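Local coordinates for protein putative amidohydrolase (Unidentified, PDB 3FEQ) that probably acts as a zinc-dependent prolidase of the amidohydrolase superfamily, cleaving dipeptides that end in proline, at residues A73-N78 with G162-V167; K261-H264 with F269-P272; V275-L280 with A295-V300; E306-Y311 with A340-N345. All blocks are in the same frame, centred on the assembly; numbering follows the deposited sequence.

How the contacts relate
Contacts 1, 2 and 3 are buried. Contact 4 is partly buried and reaches the surface through Glu-309. All four lie in the TIM-barrel amidohydrolase part of the chain. Contacts 1 and 3 flank the metal site, their centres about 18 Å apart, and each brings a side chain within about 7 Å of a zinc ion. Contact 2 joins a barrel strand to its covering helix, and contact 4 lies in the outer helical layer. The two touch through Tyr-311, which packs on Met-263 and Val-270, and through Leu-308 on Pro-272. Contact 1 alone has a hydrogen bond between its segments. Contacts 2 and 3 are apolar, and contact 4 adds a carboxylate at its edge.

Contact 1 (A73-N78 with G162-V167)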
# COMPACT_ATOMS: atom_id res chain seq x y z
N ALA C 73 8.45 -22.36 -27.44
CA ALA C 73 7.69 -23.50 -26.90
C ALA C 73 7.60 -23.55 -25.38
O ALA C 73 6.72 -24.21 -24.82
CB ALA C 73 8.24 -24.80 -27.45
N ASN C 74 8.52 -22.89 -24.70
CA ASN C 74 8.42 -22.70 -23.26
C ASN C 74 7.57 -21.46 -22.95
O ASN C 74 8.04 -20.32 -23.10
CB ASN C 74 9.83 -22.57 -22.66
CG ASN C 74 9.84 -22.71 -21.15
OD1 ASN C 74 8.92 -22.28 -20.45
ND2 ASN C 74 10.92 -23.29 -20.64
N LEU C 75 6.33 -21.67 -22.53
CA LEU C 75 5.42 -20.56 -22.28
C LEU C 75 5.79 -19.74 -21.05
O LEU C 75 5.41 -18.57 -20.94
CB LEU C 75 3.97 -21.03 -22.17
CG LEU C 75 3.31 -21.60 -23.43
CD1 LEU C 75 1.90 -22.10 -23.10
CD2 LEU C 75 3.28 -20.60 -24.56
N GLY C 76 6.48 -20.38 -20.12
CA GLY C 76 7.08 -19.65 -19.00
C GLY C 76 8.05 -18.60 -19.50
O GLY C 76 7.89 -17.42 -19.21
N VAL C 77 9.03 -19.02 -20.29
CA VAL C 77 10.06 -18.12 -20.79
C VAL C 77 9.52 -17.20 -21.89
O VAL C 77 10.04 -16.11 -22.11
CB VAL C 77 11.34 -18.88 -21.25
CG1 VAL C 77 11.32 -19.14 -22.74
CG2 VAL C 77 12.59 -18.11 -20.88
N ASN C 78 8.46 -17.64 -22.56
CA ASN C 78 7.73 -16.77 -23.48
C ASN C 78 7.16 -15.54 -22.78
O ASN C 78 7.24 -14.43 -23.29
CB ASN C 78 6.61 -17.52 -24.19
CG ASN C 78 6.23 -16.90 -25.51
OD1 ASN C 78 6.81 -17.22 -26.55
ND2 ASN C 78 5.29 -15.97 -25.47
N GLY C 162 3.96 -10.88 -23.75
CA GLY C 162 4.24 -12.26 -24.17
C GLY C 162 3.61 -13.30 -23.26
O GLY C 162 3.85 -14.49 -23.43
N ALA C 163 2.81 -12.85 -22.30
CA ALA C 163 2.12 -13.76 -21.40
C ALA C 163 0.83 -14.31 -22.02
O ALA C 163 -0.01 -13.55 -22.48
CB ALA C 163 1.85 -13.07 -20.08
N ILE C 164 0.69 -15.62 -22.03
CA ILE C 164 -0.54 -16.27 -22.49
C ILE C 164 -1.73 -16.04 -21.53
O ILE C 164 -2.84 -15.75 -21.96
CB ILE C 164 -0.29 -17.79 -22.71
CG1 ILE C 164 0.67 -17.98 -23.87
CG2 ILE C 164 -1.57 -18.55 -22.99
CD1 ILE C 164 0.34 -17.16 -25.10
N ALA C 165 -1.47 -16.12 -20.24
CA ALA C 165 -2.55 -16.07 -19.25
C ALA C 165 -2.34 -15.01 -18.19
O ALA C 165 -1.29 -14.37 -18.12
CB ALA C 165 -2.73 -17.44 -18.61
N ARG C 166 -3.37 -14.81 -17.37
CA ARG C 166 -3.25 -14.16 -16.06
C ARG C 166 -3.84 -15.04 -14.94
O ARG C 166 -4.78 -15.82 -15.16
CB ARG C 166 -3.99 -12.81 -16.09
CG ARG C 166 -5.43 -12.91 -16.62
CD ARG C 166 -6.08 -11.53 -16.76
NE ARG C 166 -6.10 -10.81 -15.49
CZ ARG C 166 -6.78 -9.68 -15.28
NH1 ARG C 166 -7.51 -9.14 -16.25
NH2 ARG C 166 -6.75 -9.11 -14.09
N VAL C 167 -3.30 -14.91 -13.74
CA VAL C 167 -3.85 -15.62 -12.61
C VAL C 167 -4.86 -14.76 -11.87
O VAL C 167 -4.55 -13.67 -11.40
CB VAL C 167 -2.74 -16.07 -11.65
CG1 VAL C 167 -3.34 -16.98 -10.58
CG2 VAL C 167 -1.63 -16.80 -12.42
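The flat carboxamide of Asn-78 meets the backbone carbonyl of Gly-162 at its edge. Asn-78 ND2 donates to Gly-162 O at 2.9 Å, with an N-H...O angle of 152°. The acceptor lies 7° out of the amide plane, and the donor sits in the carbonyl plane, on a lone pair of the oxygen. Asn-78 belongs to helix 75-79, in the long connection that follows barrel strand 56-66. That strand and its end supply the zinc ligands His-65 and His-67, so the contact sits among the active-site loops of a TIM-barrel amidohydrolase. The other segment leads into the short strand 165-167, which pairs parallel with strand 135-137.

The amide of Asn-78 has further partners. ND2 also donates to Leu-69 O, and OD1 accepts from Asn-72 N. Bonds at both ends of the group should fix its rotation. CG stands anti to the backbone N (chi1 -156°), which sends the amide across to Gly-162. The side chain therefore ties the helix both to its own preceding loop and to the segment 162-167.

An apolar touch lies beside this bond. Leu-75 and Ile-164 are both buried and approach at a slant. Phe-145 also packs on Leu-75. The side chain of Ile-164 is about 6 Å from a bound zinc ion. Asn-74 caps the start of the helix, where its OD1 accepts from Val-77 N at 3.3 Å. Across the segments, Leu-75 CD2 rests 3.8 Å from Ile-164 CG1.

Contact 2 (K261-H264 with F269-P272); sequences KLMH and FVVP
Met-263 SD lies 3.7 Å from Val-270 CG2, and this is the main touch between helix and strand. The two side chains meet at about a right angle. The sulfur also comes within 4.2 Å of Phe-269 O, a looser approach. No hydrogen bond joins the two segments.

The shape of Met-263 explains the meeting. SD is anti to CA (chi2 177°), and the chain then bends (chi3 -50°). The sulfur thus reaches the strand while CE turns aside to pack on Tyr-311 of helix 302-314. Val-270 packs on the same tyrosine. All three touching residues, Met-263, Phe-269 and Val-270, are buried.

The contact joins the helix and second strand of a beta-alpha-beta unit of the TIM barrel, made of strand 248-254, helix 257-266 and strand 269-271. The helix packs back on the strand that follows it, as in the outer layer of such barrels. The preceding strand of the unit carries the zinc ligand His-251.

Further out, the neighbouring helix 235-243 flanks Met-263 with Ile-238 and Val-242. Backbone bonds hold the strand on both sides, from Phe-269 and Val-271 to Ile-249 and from Val-270 to Lys-317 and Gly-319. Phe-269 leaves the backbone away from helix 257-266, and its ring packs on Glu-358 and Ile-359 of helix 354-359.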
# COMPACT_ATOMS: atom_id res chain seq x y z
N LYS C 261 -22.46 -36.34 -25.31
CA LYS C 261 -23.91 -36.27 -25.42
C LYS C 261 -24.41 -34.99 -24.76
O LYS C 261 -25.23 -34.28 -25.33
CB LYS C 261 -24.54 -37.50 -24.77
CG LYS C 261 -25.67 -38.21 -25.55
CD LYS C 261 -26.49 -39.13 -24.61
CE LYS C 261 -26.99 -40.44 -25.23
NZ LYS C 261 -28.44 -40.44 -25.53
N LEU C 262 -23.87 -34.68 -23.58
CA LEU C 262 -24.20 -33.44 -22.87
C LEU C 262 -23.81 -32.20 -23.65
O LEU C 262 -24.53 -31.20 -23.64
CB LEU C 262 -23.51 -33.41 -21.51
CG LEU C 262 -23.88 -32.27 -20.56
CD1 LEU C 262 -25.32 -32.42 -20.09
CD2 LEU C 262 -22.93 -32.30 -19.39
N MET C 263 -22.67 -32.26 -24.32
CA MET C 263 -22.22 -31.19 -25.19
C MET C 263 -23.16 -30.94 -26.36
O MET C 263 -23.52 -29.79 -26.64
CB MET C 263 -20.81 -31.48 -25.70
CG MET C 263 -19.77 -30.50 -25.20
SD MET C 263 -18.10 -30.89 -25.72
CE MET C 263 -18.06 -32.61 -25.24
N HIS C 264 -23.57 -32.01 -27.03
CA HIS C 264 -24.51 -31.90 -28.15
C HIS C 264 -25.83 -31.29 -27.70
O HIS C 264 -26.41 -30.46 -28.38
CB HIS C 264 -24.75 -33.26 -28.78
CG HIS C 264 -25.95 -33.30 -29.68
ND1 HIS C 264 -26.01 -32.61 -30.87
CD2 HIS C 264 -27.14 -33.93 -29.56
CE1 HIS C 264 -27.17 -32.83 -31.45
NE2 HIS C 264 -27.88 -33.63 -30.67
N PHE C 269 -19.64 -26.40 -28.77
CA PHE C 269 -18.71 -26.82 -29.80
C PHE C 269 -17.46 -27.46 -29.18
O PHE C 269 -17.25 -27.39 -27.97
CB PHE C 269 -18.31 -25.62 -30.66
CG PHE C 269 -19.47 -24.92 -31.30
CD1 PHE C 269 -19.67 -24.99 -32.67
CD2 PHE C 269 -20.37 -24.17 -30.54
CE1 PHE C 269 -20.76 -24.36 -33.25
CE2 PHE C 269 -21.46 -23.54 -31.13
CZ PHE C 269 -21.66 -23.63 -32.48
N VAL C 270 -16.64 -28.10 -30.01
CA VAL C 270 -15.30 -28.57 -29.60
C VAL C 270 -14.27 -28.10 -30.61
O VAL C 270 -14.55 -28.00 -31.80
CB VAL C 270 -15.20 -30.10 -29.58
CG1 VAL C 270 -13.99 -30.55 -28.79
CG2 VAL C 270 -16.43 -30.70 -28.98
N VAL C 271 -13.06 -27.81 -30.15
CA VAL C 271 -11.97 -27.48 -31.07
C VAL C 271 -10.80 -28.35 -30.69
O VAL C 271 -10.07 -28.03 -29.76
CB VAL C 271 -11.57 -25.98 -31.01
CG1 VAL C 271 -10.55 -25.69 -32.04
CG2 VAL C 271 -12.76 -25.09 -31.26
N PRO C 272 -10.71 -29.54 -31.30
CA PRO C 272 -9.54 -30.40 -31.09
C PRO C 272 -8.31 -29.75 -31.67
O PRO C 272 -8.42 -28.94 -32.59
CB PRO C 272 -9.89 -31.65 -31.89
CG PRO C 272 -11.41 -31.64 -31.96
CD PRO C 272 -11.75 -30.19 -32.11

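Contact 3 (V275-L280 with A295-V300); sequences VTYDAL and AKVASV
Apolar packing carries the contact between Tyr-277 and Leu-280 on one side and Val-297 and Val-300 on the other. Val-297 CG2 is the shared methyl. It lies 3.9 Å from Tyr-277 CD1, at the ring edge and in its plane. It also lies 3.8 Å from Leu-280 CB, so it fits between two residues one helical turn apart. CG2, anti to the backbone N, is the branch of Val-297 that reaches both partners. Val-300 CG2 comes to the same ring at a slant, 4.0 Å from Tyr-277 CD1. One face of the ring is covered from within its own segment, where Thr-276 CG2 sits 3.7 Å above the ring plane, over the centre. All four side chains that touch across the segments are buried.

No hydrogen bond crosses between the segments. Several polar groups bond to other parts of the chain. Tyr-277 OH is hydrogen-bonded to Tyr-233 OH, which holds the far end of the ring. Thr-276 OG1 bonds to Asp-323 O.

The place in the fold follows from these partners. Tyr-277 also packs on His-251, a zinc ligand, and Asp-323 is another. The tyrosine side chain is about 7 Å from a bound zinc ion. Helix 274-282 and the short, weakly bonded helix near 297-300 thus pack together beside the metal site, in the connection after barrel strand 269-271 of a TIM-barrel amidohydrolase.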
# COMPACT_ATOMS: atom_id res chain seq x y z
N VAL C 275 -2.81 -31.74 -34.01
CA VAL C 275 -1.49 -31.53 -34.59
C VAL C 275 -0.42 -31.19 -33.56
O VAL C 275 0.70 -31.67 -33.67
CB VAL C 275 -1.53 -30.50 -35.74
CG1 VAL C 275 -1.82 -29.10 -35.23
CG2 VAL C 275 -0.24 -30.54 -36.54
N THR C 276 -0.77 -30.44 -32.52
CA THR C 276 0.22 -29.95 -31.57
C THR C 276 0.88 -31.08 -30.80
O THR C 276 2.05 -31.00 -30.43
CB THR C 276 -0.32 -28.86 -30.60
OG1 THR C 276 0.77 -28.33 -29.83
CG2 THR C 276 -1.38 -29.41 -29.63
N TYR C 277 0.13 -32.16 -30.58
CA TYR C 277 0.63 -33.28 -29.81
C TYR C 277 1.58 -34.15 -30.63
O TYR C 277 2.52 -34.72 -30.08
CB TYR C 277 -0.53 -34.10 -29.25
CG TYR C 277 -1.54 -33.25 -28.50
CD1 TYR C 277 -1.26 -32.73 -27.24
CD2 TYR C 277 -2.78 -32.96 -29.07
CE1 TYR C 277 -2.18 -31.94 -26.56
CE2 TYR C 277 -3.71 -32.18 -28.39
CZ TYR C 277 -3.40 -31.67 -27.14
OH TYR C 277 -4.32 -30.90 -26.49
N ASP C 278 1.36 -34.22 -31.94
CA ASP C 278 2.30 -34.87 -32.84
C ASP C 278 3.62 -34.11 -32.86
O ASP C 278 4.69 -34.71 -32.78
CB ASP C 278 1.71 -34.97 -34.24
CG ASP C 278 0.55 -35.95 -34.33
OD1 ASP C 278 0.05 -36.20 -35.45
OD2 ASP C 278 0.13 -36.47 -33.27
N ALA C 279 3.52 -32.79 -32.92
CA ALA C 279 4.68 -31.92 -32.96
C ALA C 279 5.44 -31.99 -31.64
O ALA C 279 6.67 -32.04 -31.64
CB ALA C 279 4.26 -30.50 -33.26
N LEU C 280 4.72 -31.99 -30.53
CA LEU C 280 5.36 -32.08 -29.22
C LEU C 280 5.88 -33.49 -28.95
O LEU C 280 6.75 -33.68 -28.09
CB LEU C 280 4.42 -31.59 -28.10
CG LEU C 280 4.12 -30.08 -28.03
CD1 LEU C 280 2.95 -29.77 -27.11
CD2 LEU C 280 5.34 -29.27 -27.62
N ALA C 295 6.53 -35.32 -20.57
CA ALA C 295 6.04 -36.54 -19.94
C ALA C 295 4.52 -36.64 -20.05
O ALA C 295 3.97 -37.73 -20.26
CB ALA C 295 6.47 -36.60 -18.48
N LYS C 296 3.85 -35.49 -19.97
CA LYS C 296 2.39 -35.39 -20.01
C LYS C 296 1.79 -35.51 -21.41
O LYS C 296 0.61 -35.82 -21.56
CB LYS C 296 1.91 -34.09 -19.35
CG LYS C 296 1.52 -34.25 -17.89
CD LYS C 296 1.13 -32.92 -17.26
CE LYS C 296 2.29 -31.92 -17.31
NZ LYS C 296 2.11 -30.83 -16.31
N VAL C 297 2.61 -35.25 -22.43
CA VAL C 297 2.12 -35.24 -23.81
C VAL C 297 1.86 -36.65 -24.37
O VAL C 297 1.08 -36.81 -25.31
CB VAL C 297 3.05 -34.40 -24.75
CG1 VAL C 297 4.22 -35.22 -25.27
CG2 VAL C 297 2.25 -33.80 -25.91
N ALA C 298 2.48 -37.67 -23.76
CA ALA C 298 2.36 -39.06 -24.22
C ALA C 298 0.91 -39.56 -24.22
O ALA C 298 0.48 -40.24 -25.15
CB ALA C 298 3.25 -39.97 -23.38
N SER C 299 0.16 -39.15 -23.21
CA SER C 299 -1.15 -39.73 -22.93
C SER C 299 -2.28 -39.15 -23.77
O SER C 299 -3.20 -39.87 -24.16
CB SER C 299 -1.49 -39.59 -21.44
OG SER C 299 -1.63 -38.23 -21.06
N VAL C 300 -2.23 -37.85 -24.03
CA VAL C 300 -3.37 -37.15 -24.62
C VAL C 300 -3.55 -37.39 -26.11
O VAL C 300 -4.66 -37.30 -26.63
CB VAL C 300 -3.33 -35.62 -24.36
CG1 VAL C 300 -4.23 -35.27 -23.22
CG2 VAL C 300 -1.91 -35.15 -24.08

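Contact 4 (E306-Y311 with A340-N345)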
# COMPACT_ATOMS: atom_id res chain seq x y z
N GLU C 306 -9.16 -40.97 -31.53
CA GLU C 306 -10.37 -41.66 -31.07
C GLU C 306 -11.52 -40.71 -30.74
O GLU C 306 -12.67 -40.98 -31.09
CB GLU C 306 -10.03 -42.52 -29.85
CG GLU C 306 -10.99 -43.67 -29.60
CD GLU C 306 -10.73 -44.37 -28.27
OE1 GLU C 306 -11.70 -44.53 -27.49
OE2 GLU C 306 -9.58 -44.78 -28.00
N SER C 307 -11.20 -39.59 -30.10
CA SER C 307 -12.22 -38.68 -29.56
C SER C 307 -13.03 -38.05 -30.68
O SER C 307 -14.22 -37.80 -30.54
CB SER C 307 -11.54 -37.57 -28.75
OG SER C 307 -10.69 -36.79 -29.58
N LEU C 308 -12.35 -37.80 -31.80
CA LEU C 308 -12.97 -37.29 -33.01
C LEU C 308 -14.23 -38.08 -33.34
O LEU C 308 -15.29 -37.50 -33.57
CB LEU C 308 -11.98 -37.35 -34.16
CG LEU C 308 -11.29 -36.04 -34.55
CD1 LEU C 308 -10.90 -35.16 -33.36
CD2 LEU C 308 -10.08 -36.33 -35.43
N GLU C 309 -14.10 -39.40 -33.31
CA GLU C 309 -15.21 -40.29 -33.62
C GLU C 309 -16.34 -40.15 -32.63
O GLU C 309 -17.50 -40.09 -33.02
CB GLU C 309 -14.75 -41.73 -33.68
CG GLU C 309 -14.19 -42.12 -35.03
CD GLU C 309 -13.28 -43.32 -34.95
OE1 GLU C 309 -13.64 -44.29 -34.25
OE2 GLU C 309 -12.22 -43.31 -35.61
N ILE C 310 -15.99 -40.08 -31.35
CA ILE C 310 -16.97 -39.86 -30.30
C ILE C 310 -17.76 -38.59 -30.54
O ILE C 310 -19.00 -38.60 -30.48
CB ILE C 310 -16.29 -39.77 -28.94
CG1 ILE C 310 -15.30 -40.94 -28.77
CG2 ILE C 310 -17.35 -39.69 -27.83
CD1 ILE C 310 -14.74 -41.08 -27.39
N TYR C 311 -17.05 -37.50 -30.84
CA TYR C 311 -17.68 -36.22 -31.14
C TYR C 311 -18.62 -36.27 -32.35
O TYR C 311 -19.72 -35.70 -32.31
CB TYR C 311 -16.62 -35.14 -31.35
CG TYR C 311 -15.93 -34.71 -30.08
CD1 TYR C 311 -16.66 -34.39 -28.94
CD2 TYR C 311 -14.55 -34.59 -30.02
CE1 TYR C 311 -16.03 -34.00 -27.77
CE2 TYR C 311 -13.91 -34.20 -28.86
CZ TYR C 311 -14.65 -33.90 -27.74
OH TYR C 311 -14.02 -33.53 -26.59
N ALA C 340 -8.93 -35.35 -41.75
CA ALA C 340 -9.44 -36.00 -42.94
C ALA C 340 -9.33 -37.52 -42.80
O ALA C 340 -10.19 -38.25 -43.27
CB ALA C 340 -8.70 -35.53 -44.16
N GLU C 341 -8.29 -37.98 -42.13
CA GLU C 341 -8.01 -39.40 -42.05
C GLU C 341 -9.02 -40.11 -41.17
O GLU C 341 -9.10 -41.33 -41.18
CB GLU C 341 -6.61 -39.65 -41.50
CG GLU C 341 -5.51 -39.50 -42.53
CD GLU C 341 -4.13 -39.48 -41.89
OE1 GLU C 341 -4.00 -39.94 -40.73
OE2 GLU C 341 -3.17 -39.02 -42.54
N VAL C 342 -9.77 -39.37 -40.38
CA VAL C 342 -10.71 -40.01 -39.49
C VAL C 342 -12.11 -39.75 -39.96
O VAL C 342 -12.88 -40.69 -40.16
CB VAL C 342 -10.54 -39.55 -38.04
CG1 VAL C 342 -11.61 -40.17 -37.17
CG2 VAL C 342 -9.16 -39.91 -37.54
N LEU C 343 -12.45 -38.47 -40.15
CA LEU C 343 -13.73 -38.08 -40.73
C LEU C 343 -13.43 -37.73 -42.18
O LEU C 343 -12.28 -37.56 -42.53
CB LEU C 343 -14.30 -36.88 -39.97
CG LEU C 343 -13.96 -36.79 -38.47
CD1 LEU C 343 -14.00 -35.36 -37.98
CD2 LEU C 343 -14.85 -37.67 -37.59
N GLY C 344 -14.43 -37.64 -43.04
CA GLY C 344 -14.15 -37.33 -44.44
C GLY C 344 -13.36 -36.03 -44.58
O GLY C 344 -13.38 -35.20 -43.67
N ASN C 345 -12.68 -35.83 -45.70
CA ASN C 345 -12.10 -34.51 -45.94
C ASN C 345 -13.08 -33.39 -46.30
O ASN C 345 -12.69 -32.22 -46.32
CB ASN C 345 -10.83 -34.52 -46.80
CG ASN C 345 -10.91 -35.45 -47.98
OD1 ASN C 345 -11.90 -36.15 -48.17
ND2 ASN C 345 -9.85 -35.47 -48.79
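Val-342 faces helix 302-314 and is met by two neighbouring side chains, Leu-308 and Glu-309. Glu-309 comes across it at about a right angle. Its CG is beside the backbone N (chi1 -85°) and the chain beyond is extended, which carries the carboxylate across to the valine methyl. Glu-309 OE2 stands 3.6 Å from Val-342 CG1, and Glu-309 CG is 3.9 Å from the same methyl. Leu-308 approaches at a slant, with its CB 4.1 Å from Val-342 CG1. Val-342 CG1 is anti to its backbone N (chi1 176°), which carries this methyl to both partners.

Helix 302-314 belongs to the outer helical layer of the TIM barrel. The second segment links helix 335-340 to helix 345-351, with Gly-344 as N-cap of the latter. Helix 302-314 also packs on helix 257-266, with Ile-310 against Glu-257 and Ala-260.

Leu-343 follows Val-342 and also turns its end to Leu-308. Its CD2 lies 4.0 Å from Leu-308 O. The side chains meet loosely, Leu-308 CG to Leu-343 CD1 at 4.4 Å. Beside this packing, Glu-341 OE1 forms a salt bridge with Arg-305 NH2, one turn before Glu-309.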